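Local coordinates for protein neural-cadherin (Drosophila melanogaster, PDB 3UBF) that mediates calcium-dependent, preferentially homophilic cell-cell adhesion, this fragment comprising three consecutive cadherin repeats of its ectodomain, at residues 99-104 / 183-188; 130-135 / 139-144; 221-226 / 231-236; 259-264 / 270-275. All coordinates share one frame; numbering follows the deposited sequence.

Contact 1 (99-104 / 183-188); sequences VNDEPP and AEDQNG. With ZN (zinc ion), chain G.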
loop_
_atom_site.group_PDB
_atom_site.type_symbol
_atom_site.label_atom_id
_atom_site.label_comp_id
_atom_site.label_asym_id
_atom_site.label_seq_id
_atom_site.Cartn_x
_atom_site.Cartn_y
_atom_site.Cartn_z
ATOM N N VAL A 99 -5.148 -2.472 15.552
ATOM C CA VAL A 99 -5.407 -3.458 14.480
ATOM C C VAL A 99 -5.301 -2.848 13.067
ATOM O O VAL A 99 -5.341 -3.571 12.064
ATOM C CB VAL A 99 -6.741 -4.255 14.693
ATOM N N ASN A 100 -5.140 -1.526 13.015
ATOM C CA ASN A 100 -4.926 -0.785 11.783
ATOM C C ASN A 100 -3.424 -0.749 11.435
ATOM O O ASN A 100 -3.024 -0.378 10.319
ATOM C CB ASN A 100 -5.434 0.657 11.945
ATOM C CG ASN A 100 -6.773 0.760 12.713
ATOM O OD1 ASN A 100 -7.088 -0.052 13.601
ATOM N ND2 ASN A 100 -7.552 1.787 12.380
ATOM N N ASP A 101 -2.603 -1.151 12.405
ATOM C CA ASP A 101 -1.153 -0.998 12.350
ATOM C C ASP A 101 -0.503 -2.048 11.437
ATOM O O ASP A 101 0.035 -3.046 11.915
ATOM C CB ASP A 101 -0.586 -1.092 13.779
ATOM C CG ASP A 101 0.827 -0.521 13.908
ATOM O OD1 ASP A 101 1.449 -0.199 12.874
ATOM O OD2 ASP A 101 1.321 -0.396 15.055
ATOM N N GLU A 102 -0.580 -1.819 10.130
ATOM C CA GLU A 102 0.058 -2.659 9.117
ATOM C C GLU A 102 0.998 -1.771 8.275
ATOM O O GLU A 102 0.738 -0.563 8.121
ATOM C CB GLU A 102 -0.998 -3.329 8.233
ATOM C CG GLU A 102 -1.659 -4.582 8.830
ATOM C CD GLU A 102 -3.103 -4.790 8.354
ATOM O OE1 GLU A 102 -3.719 -3.783 7.926
ATOM O OE2 GLU A 102 -3.630 -5.941 8.431
ATOM N N PRO A 103 2.095 -2.352 7.731
ATOM C CA PRO A 103 3.168 -1.521 7.180
ATOM C C PRO A 103 2.725 -0.710 5.980
ATOM O O PRO A 103 1.863 -1.167 5.227
ATOM C CB PRO A 103 4.228 -2.543 6.746
ATOM C CG PRO A 103 3.889 -3.795 7.495
ATOM C CD PRO A 103 2.397 -3.785 7.576
ATOM N N PRO A 104 3.324 0.488 5.787
ATOM C CA PRO A 104 3.074 1.239 4.567
ATOM C C PRO A 104 3.550 0.483 3.335
ATOM O O PRO A 104 4.394 -0.418 3.421
ATOM C CB PRO A 104 3.895 2.519 4.755
ATOM C CG PRO A 104 4.934 2.168 5.740
ATOM C CD PRO A 104 4.323 1.149 6.646
ATOM N N ALA A 183 10.013 4.151 2.753
ATOM C CA ALA A 183 9.221 5.028 3.600
ATOM C C ALA A 183 9.060 4.332 4.934
ATOM O O ALA A 183 8.759 3.142 4.990
ATOM C CB ALA A 183 7.883 5.328 2.982
ATOM N N GLU A 184 9.300 5.063 6.010
ATOM C CA GLU A 184 9.302 4.464 7.325
ATOM C C GLU A 184 8.284 5.155 8.195
ATOM O O GLU A 184 8.087 6.373 8.123
ATOM C CB GLU A 184 10.691 4.501 7.976
ATOM C CG GLU A 184 10.768 3.711 9.287
ATOM C CD GLU A 184 12.160 3.665 9.906
ATOM O OE1 GLU A 184 13.154 3.629 9.159
ATOM O OE2 GLU A 184 12.263 3.645 11.152
ATOM N N ASP A 185 7.652 4.341 9.022
ATOM C CA ASP A 185 6.616 4.749 9.925
ATOM C C ASP A 185 7.233 5.364 11.173
ATOM O O ASP A 185 8.210 4.838 11.705
ATOM C CB ASP A 185 5.850 3.499 10.322
ATOM C CG ASP A 185 4.485 3.800 10.792
ATOM O OD1 ASP A 185 4.211 4.986 11.087
ATOM O OD2 ASP A 185 3.680 2.866 10.838
ATOM N N GLN A 186 6.645 6.462 11.641
ATOM C CA GLN A 186 7.094 7.136 12.857
ATOM C C GLN A 186 6.323 6.611 14.063
ATOM O O GLN A 186 6.513 7.077 15.196
ATOM C CB GLN A 186 6.917 8.655 12.728
ATOM C CG GLN A 186 7.589 9.261 11.501
ATOM C CD GLN A 186 9.097 9.077 11.520
ATOM O OE1 GLN A 186 9.790 9.702 12.323
ATOM N NE2 GLN A 186 9.611 8.210 10.641
ATOM N N ASN A 187 5.453 5.630 13.809
ATOM C CA ASN A 187 4.589 5.047 14.831
ATOM C C ASN A 187 4.745 3.521 14.890
ATOM O O ASN A 187 5.446 2.989 15.759
ATOM C CB ASN A 187 3.123 5.436 14.581
ATOM C CG ASN A 187 2.925 6.949 14.401
ATOM O OD1 ASN A 187 3.371 7.544 13.408
ATOM N ND2 ASN A 187 2.234 7.569 15.359
ATOM N N GLY A 188 4.103 2.826 13.953
ATOM C CA GLY A 188 4.135 1.362 13.902
ATOM C C GLY A 188 5.083 0.836 12.843
ATOM O O GLY A 188 5.993 0.056 13.135
HETATM ZN ZN ZN G . 2.145 2.662 10.096
#

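Contact 2 (130-135 / 139-144); sequences LQARDP and HNIHYF. With ZN (zinc ion), chain G; ZN (zinc ion), chain C.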
loop_
_atom_site.group_PDB
_atom_site.type_symbol
_atom_site.label_atom_id
_atom_site.label_comp_id
_atom_site.label_asym_id
_atom_site.label_seq_id
_atom_site.Cartn_x
_atom_site.Cartn_y
_atom_site.Cartn_z
ATOM N N LEU A 130 7.788 10.092 -4.539
ATOM C CA LEU A 130 7.477 8.870 -3.814
ATOM C C LEU A 130 6.169 9.051 -3.071
ATOM O O LEU A 130 5.960 10.089 -2.433
ATOM C CB LEU A 130 8.583 8.541 -2.816
ATOM C CG LEU A 130 9.993 8.407 -3.387
ATOM C CD1 LEU A 130 10.960 8.316 -2.230
ATOM C CD2 LEU A 130 10.103 7.187 -4.334
ATOM N N GLN A 131 5.280 8.063 -3.182
ATOM C CA GLN A 131 4.016 8.082 -2.444
ATOM C C GLN A 131 3.782 6.722 -1.851
ATOM O O GLN A 131 3.558 5.756 -2.577
ATOM C CB GLN A 131 2.837 8.457 -3.340
ATOM C CG GLN A 131 2.898 9.874 -3.899
ATOM C CD GLN A 131 2.137 10.016 -5.216
ATOM O OE1 GLN A 131 0.922 9.776 -5.275
ATOM N NE2 GLN A 131 2.856 10.393 -6.287
ATOM N N ALA A 132 3.869 6.646 -0.528
ATOM C CA ALA A 132 3.483 5.454 0.201
ATOM C C ALA A 132 2.189 5.725 0.966
ATOM O O ALA A 132 1.852 6.873 1.262
ATOM C CB ALA A 132 4.583 5.051 1.147
ATOM N N ARG A 133 1.469 4.658 1.278
ATOM C CA ARG A 133 0.265 4.736 2.072
ATOM C C ARG A 133 0.443 3.851 3.287
ATOM O O ARG A 133 0.850 2.691 3.160
ATOM C CB ARG A 133 -0.922 4.251 1.245
ATOM C CG ARG A 133 -2.243 4.216 1.971
ATOM C CD ARG A 133 -3.310 3.585 1.075
ATOM N NE ARG A 133 -3.624 4.425 -0.084
ATOM C CZ ARG A 133 -4.095 3.970 -1.247
ATOM N NH1 ARG A 133 -4.357 4.819 -2.241
ATOM N NH2 ARG A 133 -4.292 2.666 -1.423
ATOM N N ASP A 134 0.171 4.411 4.459
ATOM C CA ASP A 134 0.058 3.638 5.687
ATOM C C ASP A 134 -1.422 3.352 5.856
ATOM O O ASP A 134 -2.221 4.283 5.932
ATOM C CB ASP A 134 0.614 4.413 6.891
ATOM C CG ASP A 134 0.827 3.534 8.121
ATOM O OD1 ASP A 134 -0.087 2.782 8.516
ATOM O OD2 ASP A 134 1.919 3.606 8.724
ATOM N N PRO A 135 -1.800 2.057 5.879
ATOM C CA PRO A 135 -3.214 1.715 6.105
ATOM C C PRO A 135 -3.721 2.275 7.425
ATOM O O PRO A 135 -4.934 2.449 7.588
ATOM C CB PRO A 135 -3.235 0.173 6.101
ATOM C CG PRO A 135 -1.808 -0.259 6.208
ATOM C CD PRO A 135 -0.986 0.858 5.592
ATOM N N HIS A 139 -0.908 7.475 11.385
ATOM C CA HIS A 139 0.540 7.298 11.300
ATOM C C HIS A 139 1.140 8.310 10.357
ATOM O O HIS A 139 0.492 8.737 9.416
ATOM C CB HIS A 139 0.868 5.907 10.772
ATOM C CG HIS A 139 0.705 4.822 11.783
ATOM N ND1 HIS A 139 1.351 3.611 11.679
ATOM C CD2 HIS A 139 -0.029 4.760 12.921
ATOM C CE1 HIS A 139 1.023 2.853 12.709
ATOM N NE2 HIS A 139 0.188 3.525 13.476
ATOM N N ASN A 140 2.385 8.686 10.619
ATOM C CA ASN A 140 3.111 9.551 9.726
ATOM C C ASN A 140 4.329 8.820 9.228
ATOM O O ASN A 140 4.911 8.026 9.959
ATOM C CB ASN A 140 3.471 10.865 10.414
ATOM C CG ASN A 140 2.236 11.657 10.799
ATOM O OD1 ASN A 140 1.478 12.111 9.925
ATOM N ND2 ASN A 140 2.000 11.804 12.111
ATOM N N ILE A 141 4.691 9.071 7.975
ATOM C CA ILE A 141 5.789 8.365 7.350
ATOM C C ILE A 141 6.864 9.316 6.844
ATOM O O ILE A 141 6.577 10.466 6.466
ATOM C CB ILE A 141 5.306 7.442 6.198
ATOM C CG1 ILE A 141 4.669 8.253 5.066
ATOM C CG2 ILE A 141 4.363 6.355 6.721
ATOM C CD1 ILE A 141 4.159 7.392 3.907
ATOM N N HIS A 142 8.103 8.838 6.867
ATOM C CA HIS A 142 9.226 9.589 6.322
ATOM C C HIS A 142 9.854 8.806 5.185
ATOM O O HIS A 142 10.137 7.614 5.319
ATOM C CB HIS A 142 10.289 9.878 7.379
ATOM C CG HIS A 142 9.855 10.834 8.440
ATOM N ND1 HIS A 142 10.660 11.166 9.507
ATOM C CD2 HIS A 142 8.693 11.507 8.623
ATOM C CE1 HIS A 142 10.020 12.014 10.294
ATOM N NE2 HIS A 142 8.822 12.236 9.782
ATOM N N TYR A 143 10.068 9.484 4.067
ATOM C CA TYR A 143 10.749 8.899 2.936
ATOM C C TYR A 143 12.234 9.192 3.022
ATOM O O TYR A 143 12.633 10.282 3.413
ATOM C CB TYR A 143 10.205 9.486 1.643
ATOM C CG TYR A 143 8.713 9.358 1.463
ATOM C CD1 TYR A 143 7.848 10.331 1.962
ATOM C CD2 TYR A 143 8.165 8.277 0.776
ATOM C CE1 TYR A 143 6.486 10.231 1.786
ATOM C CE2 TYR A 143 6.802 8.176 0.593
ATOM C CZ TYR A 143 5.977 9.154 1.107
ATOM O OH TYR A 143 4.625 9.061 0.941
ATOM N N PHE A 144 13.056 8.222 2.648
ATOM C CA PHE A 144 14.502 8.438 2.587
ATOM C C PHE A 144 15.192 7.467 1.650
ATOM O O PHE A 144 14.627 6.439 1.278
ATOM C CB PHE A 144 15.140 8.390 3.981
ATOM C CG PHE A 144 14.875 7.121 4.736
ATOM C CD1 PHE A 144 15.753 6.049 4.655
ATOM C CD2 PHE A 144 13.767 7.014 5.573
ATOM C CE1 PHE A 144 15.520 4.873 5.376
ATOM C CE2 PHE A 144 13.526 5.845 6.309
ATOM C CZ PHE A 144 14.401 4.770 6.203
HETATM ZN ZN ZN G . 2.145 2.662 10.096
HETATM ZN ZN ZN C . 12.829 11.061 9.127
HETATM O O HOH W 1 4.044 11.351 -1.403
#

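Contact 3 (221-226 / 231-236); sequences AEIPEN and SDIISI. With ZN (zinc ion), chain O; ZN (zinc ion), chain R.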
loop_
_atom_site.group_PDB
_atom_site.type_symbol
_atom_site.label_atom_id
_atom_site.label_comp_id
_atom_site.label_asym_id
_atom_site.label_seq_id
_atom_site.Cartn_x
_atom_site.Cartn_y
_atom_site.Cartn_z
ATOM N N ALA A 221 -6.213 -11.921 -19.099
ATOM C CA ALA A 221 -7.678 -11.820 -19.108
ATOM C C ALA A 221 -8.285 -13.204 -19.195
ATOM O O ALA A 221 -7.699 -14.104 -19.783
ATOM C CB ALA A 221 -8.175 -10.945 -20.247
ATOM N N GLU A 222 -9.455 -13.359 -18.595
ATOM C CA GLU A 222 -10.200 -14.598 -18.624
ATOM C C GLU A 222 -11.607 -14.298 -19.115
ATOM O O GLU A 222 -12.354 -13.581 -18.467
ATOM C CB GLU A 222 -10.241 -15.242 -17.237
ATOM C CG GLU A 222 -11.240 -16.401 -17.143
ATOM C CD GLU A 222 -11.044 -17.274 -15.914
ATOM O OE1 GLU A 222 -9.957 -17.895 -15.783
ATOM O OE2 GLU A 222 -11.988 -17.354 -15.092
ATOM N N ILE A 223 -11.968 -14.853 -20.265
ATOM C CA ILE A 223 -13.247 -14.540 -20.875
ATOM C C ILE A 223 -14.066 -15.774 -21.228
ATOM O O ILE A 223 -13.513 -16.791 -21.652
ATOM C CB ILE A 223 -13.083 -13.607 -22.090
ATOM C CG1 ILE A 223 -12.154 -14.225 -23.148
ATOM C CG2 ILE A 223 -12.583 -12.223 -21.611
ATOM C CD1 ILE A 223 -12.268 -13.602 -24.514
ATOM N N PRO A 224 -15.393 -15.696 -21.015
ATOM C CA PRO A 224 -16.246 -16.796 -21.417
ATOM C C PRO A 224 -16.299 -16.940 -22.931
ATOM O O PRO A 224 -16.056 -15.984 -23.676
ATOM C CB PRO A 224 -17.625 -16.412 -20.866
ATOM C CG PRO A 224 -17.556 -14.981 -20.578
ATOM C CD PRO A 224 -16.132 -14.685 -20.239
ATOM N N GLU A 225 -16.608 -18.157 -23.349
ATOM C CA GLU A 225 -16.774 -18.541 -24.732
ATOM C C GLU A 225 -17.754 -17.639 -25.473
ATOM O O GLU A 225 -17.603 -17.411 -26.677
ATOM C CB GLU A 225 -17.284 -19.982 -24.749
ATOM C CG GLU A 225 -17.361 -20.644 -26.095
ATOM C CD GLU A 225 -18.197 -21.893 -26.041
ATOM O OE1 GLU A 225 -19.032 -21.989 -25.121
ATOM O OE2 GLU A 225 -18.033 -22.783 -26.905
ATOM N N ASN A 226 -18.759 -17.141 -24.754
ATOM C CA ASN A 226 -19.833 -16.368 -25.370
ATOM C C ASN A 226 -19.639 -14.852 -25.309
ATOM O O ASN A 226 -20.593 -14.096 -25.531
ATOM C CB ASN A 226 -21.199 -16.783 -24.798
ATOM C CG ASN A 226 -21.489 -16.185 -23.412
ATOM O OD1 ASN A 226 -20.582 -15.878 -22.628
ATOM N ND2 ASN A 226 -22.771 -16.022 -23.112
ATOM N N SER A 231 -16.698 -6.641 -28.171
ATOM C CA SER A 231 -16.741 -6.196 -26.784
ATOM C C SER A 231 -15.325 -6.063 -26.217
ATOM O O SER A 231 -14.398 -6.753 -26.657
ATOM C CB SER A 231 -17.545 -7.176 -25.929
ATOM O OG SER A 231 -16.821 -8.384 -25.746
ATOM N N ASP A 232 -15.183 -5.178 -25.232
ATOM C CA ASP A 232 -13.915 -4.915 -24.564
ATOM C C ASP A 232 -13.553 -6.085 -23.673
ATOM O O ASP A 232 -14.399 -6.588 -22.932
ATOM C CB ASP A 232 -14.004 -3.648 -23.705
ATOM C CG ASP A 232 -14.382 -2.406 -24.506
ATOM O OD1 ASP A 232 -14.193 -2.384 -25.747
ATOM O OD2 ASP A 232 -14.871 -1.436 -23.883
ATOM N N ILE A 233 -12.295 -6.502 -23.751
ATOM C CA ILE A 233 -11.798 -7.650 -23.028
ATOM C C ILE A 233 -10.843 -7.194 -21.926
ATOM O O ILE A 233 -10.925 -7.648 -20.778
ATOM C CB ILE A 233 -11.100 -8.621 -24.008
ATOM C CG1 ILE A 233 -12.152 -9.406 -24.774
ATOM C CG2 ILE A 233 -10.128 -9.582 -23.304
ATOM C CD1 ILE A 233 -11.596 -10.117 -25.955
ATOM N N ILE A 234 -9.935 -6.292 -22.282
ATOM C CA ILE A 234 -8.959 -5.774 -21.339
ATOM C C ILE A 234 -8.439 -4.440 -21.853
ATOM O O ILE A 234 -8.369 -4.225 -23.071
ATOM C CB ILE A 234 -7.810 -6.810 -21.074
ATOM C CG1 ILE A 234 -6.846 -6.313 -19.983
ATOM C CG2 ILE A 234 -7.100 -7.195 -22.365
ATOM C CD1 ILE A 234 -6.072 -7.419 -19.299
ATOM N N SER A 235 -8.121 -3.539 -20.926
ATOM C CA SER A 235 -7.492 -2.269 -21.270
ATOM C C SER A 235 -6.028 -2.321 -20.915
ATOM O O SER A 235 -5.661 -2.656 -19.793
ATOM C CB SER A 235 -8.138 -1.096 -20.529
ATOM O OG SER A 235 -9.168 -0.517 -21.305
ATOM N N ILE A 236 -5.193 -1.979 -21.878
ATOM C CA ILE A 236 -3.769 -1.923 -21.644
ATOM C C ILE A 236 -3.307 -0.477 -21.734
ATOM O O ILE A 236 -3.724 0.271 -22.625
ATOM C CB ILE A 236 -3.027 -2.855 -22.603
ATOM C CG1 ILE A 236 -3.246 -4.294 -22.150
ATOM C CG2 ILE A 236 -1.550 -2.565 -22.612
ATOM C CD1 ILE A 236 -3.511 -5.219 -23.268
HETATM ZN ZN ZN O . -19.405 -24.219 -25.407
HETATM ZN ZN ZN R . -15.484 0.195 -25.499
HETATM O O HOH W 2 -19.871 -23.637 -27.621
#

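Contact 4 (259-264 / 270-275); sequences TFNIGP and KLAKEL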
loop_
_atom_site.group_PDB
_atom_site.type_symbol
_atom_site.label_atom_id
_atom_site.label_comp_id
_atom_site.label_asym_id
_atom_site.label_seq_id
_atom_site.Cartn_x
_atom_site.Cartn_y
_atom_site.Cartn_z
ATOM N N THR A 259 -7.960 -12.929 -33.747
ATOM C CA THR A 259 -9.058 -13.189 -32.813
ATOM C C THR A 259 -9.295 -11.954 -31.946
ATOM O O THR A 259 -10.424 -11.616 -31.596
ATOM C CB THR A 259 -8.767 -14.416 -31.926
ATOM O OG1 THR A 259 -8.625 -15.577 -32.750
ATOM C CG2 THR A 259 -9.901 -14.660 -30.932
ATOM N N PHE A 260 -8.211 -11.277 -31.610
ATOM C CA PHE A 260 -8.305 -10.061 -30.848
ATOM C C PHE A 260 -7.690 -8.914 -31.635
ATOM O O PHE A 260 -6.831 -9.123 -32.499
ATOM C CB PHE A 260 -7.614 -10.247 -29.498
ATOM C CG PHE A 260 -8.086 -11.462 -28.748
ATOM C CD1 PHE A 260 -7.359 -12.650 -28.793
ATOM C CD2 PHE A 260 -9.265 -11.428 -28.011
ATOM C CE1 PHE A 260 -7.795 -13.798 -28.110
ATOM C CE2 PHE A 260 -9.709 -12.568 -27.322
ATOM C CZ PHE A 260 -8.971 -13.754 -27.378
ATOM N N ASN A 261 -8.169 -7.710 -31.371
ATOM C CA ASN A 261 -7.455 -6.518 -31.781
ATOM C C ASN A 261 -7.346 -5.561 -30.604
ATOM O O ASN A 261 -7.931 -5.798 -29.546
ATOM C CB ASN A 261 -8.070 -5.859 -33.032
ATOM C CG ASN A 261 -9.583 -5.749 -32.965
ATOM O OD1 ASN A 261 -10.137 -5.258 -31.982
ATOM N ND2 ASN A 261 -10.258 -6.188 -34.022
ATOM N N ILE A 262 -6.565 -4.506 -30.780
ATOM C CA ILE A 262 -6.382 -3.500 -29.751
ATOM C C ILE A 262 -6.571 -2.148 -30.407
ATOM O O ILE A 262 -6.246 -1.978 -31.585
ATOM C CB ILE A 262 -4.985 -3.594 -29.096
ATOM C CG1 ILE A 262 -4.925 -2.712 -27.831
ATOM C CG2 ILE A 262 -3.884 -3.243 -30.113
ATOM C CD1 ILE A 262 -3.722 -2.950 -26.931
ATOM N N GLY A 263 -7.125 -1.204 -29.655
ATOM C CA GLY A 263 -7.302 0.155 -30.138
ATOM C C GLY A 263 -5.959 0.849 -30.217
ATOM O O GLY A 263 -5.264 0.948 -29.207
ATOM N N PRO A 264 -5.578 1.323 -31.420
ATOM C CA PRO A 264 -4.320 2.045 -31.632
ATOM C C PRO A 264 -4.050 3.141 -30.582
ATOM O O PRO A 264 -2.921 3.271 -30.105
ATOM C CB PRO A 264 -4.510 2.675 -33.015
ATOM C CG PRO A 264 -5.463 1.809 -33.703
ATOM C CD PRO A 264 -6.382 1.251 -32.654
ATOM N N LYS A 270 -10.259 -5.663 -27.967
ATOM C CA LYS A 270 -11.583 -6.218 -28.230
ATOM C C LYS A 270 -11.502 -7.615 -28.836
ATOM O O LYS A 270 -10.455 -8.029 -29.336
ATOM C CB LYS A 270 -12.404 -5.288 -29.123
ATOM C CG LYS A 270 -12.842 -4.027 -28.421
ATOM C CD LYS A 270 -13.581 -3.086 -29.351
ATOM C CE LYS A 270 -13.663 -1.693 -28.752
ATOM N NZ LYS A 270 -14.670 -0.849 -29.449
ATOM N N LEU A 271 -12.613 -8.338 -28.763
ATOM C CA LEU A 271 -12.764 -9.610 -29.446
ATOM C C LEU A 271 -13.146 -9.368 -30.900
ATOM O O LEU A 271 -14.143 -8.703 -31.176
ATOM C CB LEU A 271 -13.842 -10.444 -28.750
ATOM C CG LEU A 271 -14.087 -11.871 -29.257
ATOM C CD1 LEU A 271 -12.799 -12.688 -29.325
ATOM C CD2 LEU A 271 -15.107 -12.561 -28.377
ATOM N N ALA A 272 -12.356 -9.902 -31.826
ATOM C CA ALA A 272 -12.626 -9.729 -33.262
ATOM C C ALA A 272 -13.441 -10.867 -33.884
ATOM O O ALA A 272 -14.086 -10.673 -34.916
ATOM C CB ALA A 272 -11.325 -9.544 -34.018
ATOM N N LYS A 273 -13.408 -12.046 -33.260
ATOM C CA LYS A 273 -14.057 -13.246 -33.800
ATOM C C LYS A 273 -14.953 -13.915 -32.764
ATOM O O LYS A 273 -14.755 -13.724 -31.569
ATOM C CB LYS A 273 -13.001 -14.255 -34.268
ATOM C CG LYS A 273 -12.227 -13.837 -35.508
ATOM C CD LYS A 273 -11.053 -14.773 -35.777
ATOM C CE LYS A 273 -10.383 -14.419 -37.107
ATOM N NZ LYS A 273 -9.260 -15.334 -37.444
ATOM N N GLU A 274 -15.928 -14.704 -33.217
ATOM C CA GLU A 274 -16.701 -15.565 -32.315
ATOM C C GLU A 274 -15.808 -16.683 -31.783
ATOM O O GLU A 274 -14.857 -17.091 -32.443
ATOM C CB GLU A 274 -17.934 -16.153 -33.020
ATOM N N LEU A 275 -16.115 -17.169 -30.584
ATOM C CA LEU A 275 -15.303 -18.188 -29.939
ATOM C C LEU A 275 -16.044 -19.507 -29.745
ATOM O O LEU A 275 -17.230 -19.528 -29.389
ATOM C CB LEU A 275 -14.795 -17.682 -28.591
ATOM C CG LEU A 275 -13.825 -16.499 -28.577
ATOM C CD1 LEU A 275 -13.750 -15.930 -27.178
ATOM C CD2 LEU A 275 -12.432 -16.893 -29.095
#

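Contact 1 (99-104 / 183-188)
D101 brings its carboxylate up to the backbone of G188. From CB the chain turns with CG anti to the backbone N (chi1 -162°), which carries the carboxylate across to the second segment. D101 CG lies 3.8 Å from G188 CA. OD1 approaches closer, 3.3 Å from G188 CA, while OD2 is 3.5 Å from that same carbon, so both oxygens straddle one glycine. The lack of a side chain at G188 matters here, since a CB there would collide with D101 OD1. Further along, P104 CG rests 4.0 Å from A183 O, a second touch, ring carbon against carbonyl oxygen. The segment 99-104 is the linker between two cadherin repeats, and 183-188 is the end of strand 176-185 with the turn after it, where D185 OD1 accepts from N187 N (3.1 Å) to make an Asx turn. D185 OD2 binds a zinc ion together with D134 and H139. Replacing D101 by an alanine would probably cost Q196 NE2 its weak hydrogen bond to the carboxylate and G188 its acidic neighbour. D101 OD1 and D185 OD2 stand 4.3 Å apart, and two such acids side by side are likely to depend on nearby cations to offset their like charges.

Contact 2 (130-135 / 139-144)
Y143 lies against L130 and A132, and its hydroxyl reaches the backbone N-H of A132. The side chains of L130 and Y143 run antiparallel alongside one another, with L130 CB 3.6 Å from Y143 CD2. CG of the tyrosine is anti to its carbonyl carbon (chi1 -55°), and from there the ring extends until OH accepts from A132 N at 2.9 Å. That N-H lies in the ring plane at its edge, and the bond is nearly straight at 172°. A132 CB sits in the angle between two larger neighbours, 3.9 Å from Y143 CE2 and 3.6 Å from I141 CD1. The same isoleucine methyl also packs against A132 O.

Strands 126-133 and 141-149 belong to different sheets of the cadherin beta sandwich, so these side chains interlock across its interior, where V156 touches both L130 and Y143. A phenylalanine in place of Y143 would lack the hydroxyl and is likely to leave the N-H of A132 without its acceptor.

Where the segments draw together toward the intervening turn, D134 OD2 and H139 ND1 meet 3.0 Å apart as joint ligands of one zinc ion, with D185 the third residue. H139 ND1 binds the zinc at 2.0 Å, and the carboxylate and imidazole planes stand 73° apart. D134 OD1 accepts from D136 N, which ties the aspartate to the turn.

Contact 3 (221-226 / 231-236)
A221 and I223 face I233 and I234 between the two sheets of a cadherin beta sandwich, the third repeat of this fragment. Strands 221-224 and 232-235 belong to opposing sheets; their axes come within 7.4 Å and run antiparallel at 173°, and the pairing between them rests on side chains. A221 makes the first touches: its CB packs 3.9 Å from I233 CG2 and 4.2 Å from I234 CD1. I233 and I234 form a classic beta bulge opposite V269, which probably lets both reach this methyl. E222 points away, and I223 resumes the contact. Its CG1 sits between the backbone N and the carbonyl carbon (chi1 58°), and the chain beyond ends with CD1 3.8 Å from I233 CD1. The two isoleucines cross at about a right angle, their CG2 methyls also meeting at 4.0 Å; F260 touches both, and L275 and I307 flank I223. P224 then leads out of the strand into E225 and N226, a Pro-Glu-Asn sequence whose glutamate commonly serves as a calcium ligand in cadherin repeats. Here E225 holds a zinc ion with E278, D311 and a water. Both of its oxygens bind the metal, OE1 at 2.3 Å and OE2 at 2.5 Å.

Contact 4 (259-264 / 270-275)
T259, F260 and N261 pair with K270, L271 and A272 in an antiparallel hairpin, and the backbone bonds fix the register. N261 and K270 form a hydrogen-bonded pair, with N261 N donating to K270 O at 3.1 Å and K270 N to N261 O at 2.8 Å. F260 and L271 make the adjoining non-hydrogen-bonded pair, their CA atoms 4.7 Å apart. Past it T259 O accepts from A272 N at 2.6 Å, and K273 N adds a weak bond to that carbonyl, so the ladder finishes on one oxygen shared by two consecutive amides. K270 O also receives a CA-H...O contact from F260 CA, 3.3 Å away.

The apolar contacts gather on the F260 and L271 face. L271 CD1 comes within 3.7 Å of F260 CE2, the two side chains crossing at a slant. With OG1 beside the backbone N (chi1 -61°), T259 CG2 is swung over one face of the F260 ring, toward its rim, and also meets L275 CD2 at 3.8 Å.

On the N261 and K270 face the contacts are polar against aliphatic. N261 turns its amide over to the partner segment, where OD1 passes K270 CB and ND2 lies 3.5 Å from A272 CB.

Within the third repeat, strand 260-262 is the outermost of its sheet, and strand 268-271 separates it from strand 232-239, whose I233 touches L271. The opposing sheet contributes strand 285-294: Y286 meets the F260 ring edge-to-face and also packs on T259 and L275, while L288 touches F260.

In the fold
From the N terminus, the chain passes through the first repeat of the fragment into the linker 99-104, whose return partner 183-188 closes the long loop of contact 1. Contact 2 is nested inside that loop, joining strands 126-133 and 141-149 around a short turn; the two share a zinc ion, and strands 141-149 and 176-185 are neighbours in one sheet. Contacts 3 and 4 follow in series within the third repeat, each closing a short loop. Contact 3 spans the two sheets, while contact 4 is a hairpin within one; they meet along the neighbouring strands 232-239 and 268-271. The centres of contacts 1 and 3 are about 38 Å apart.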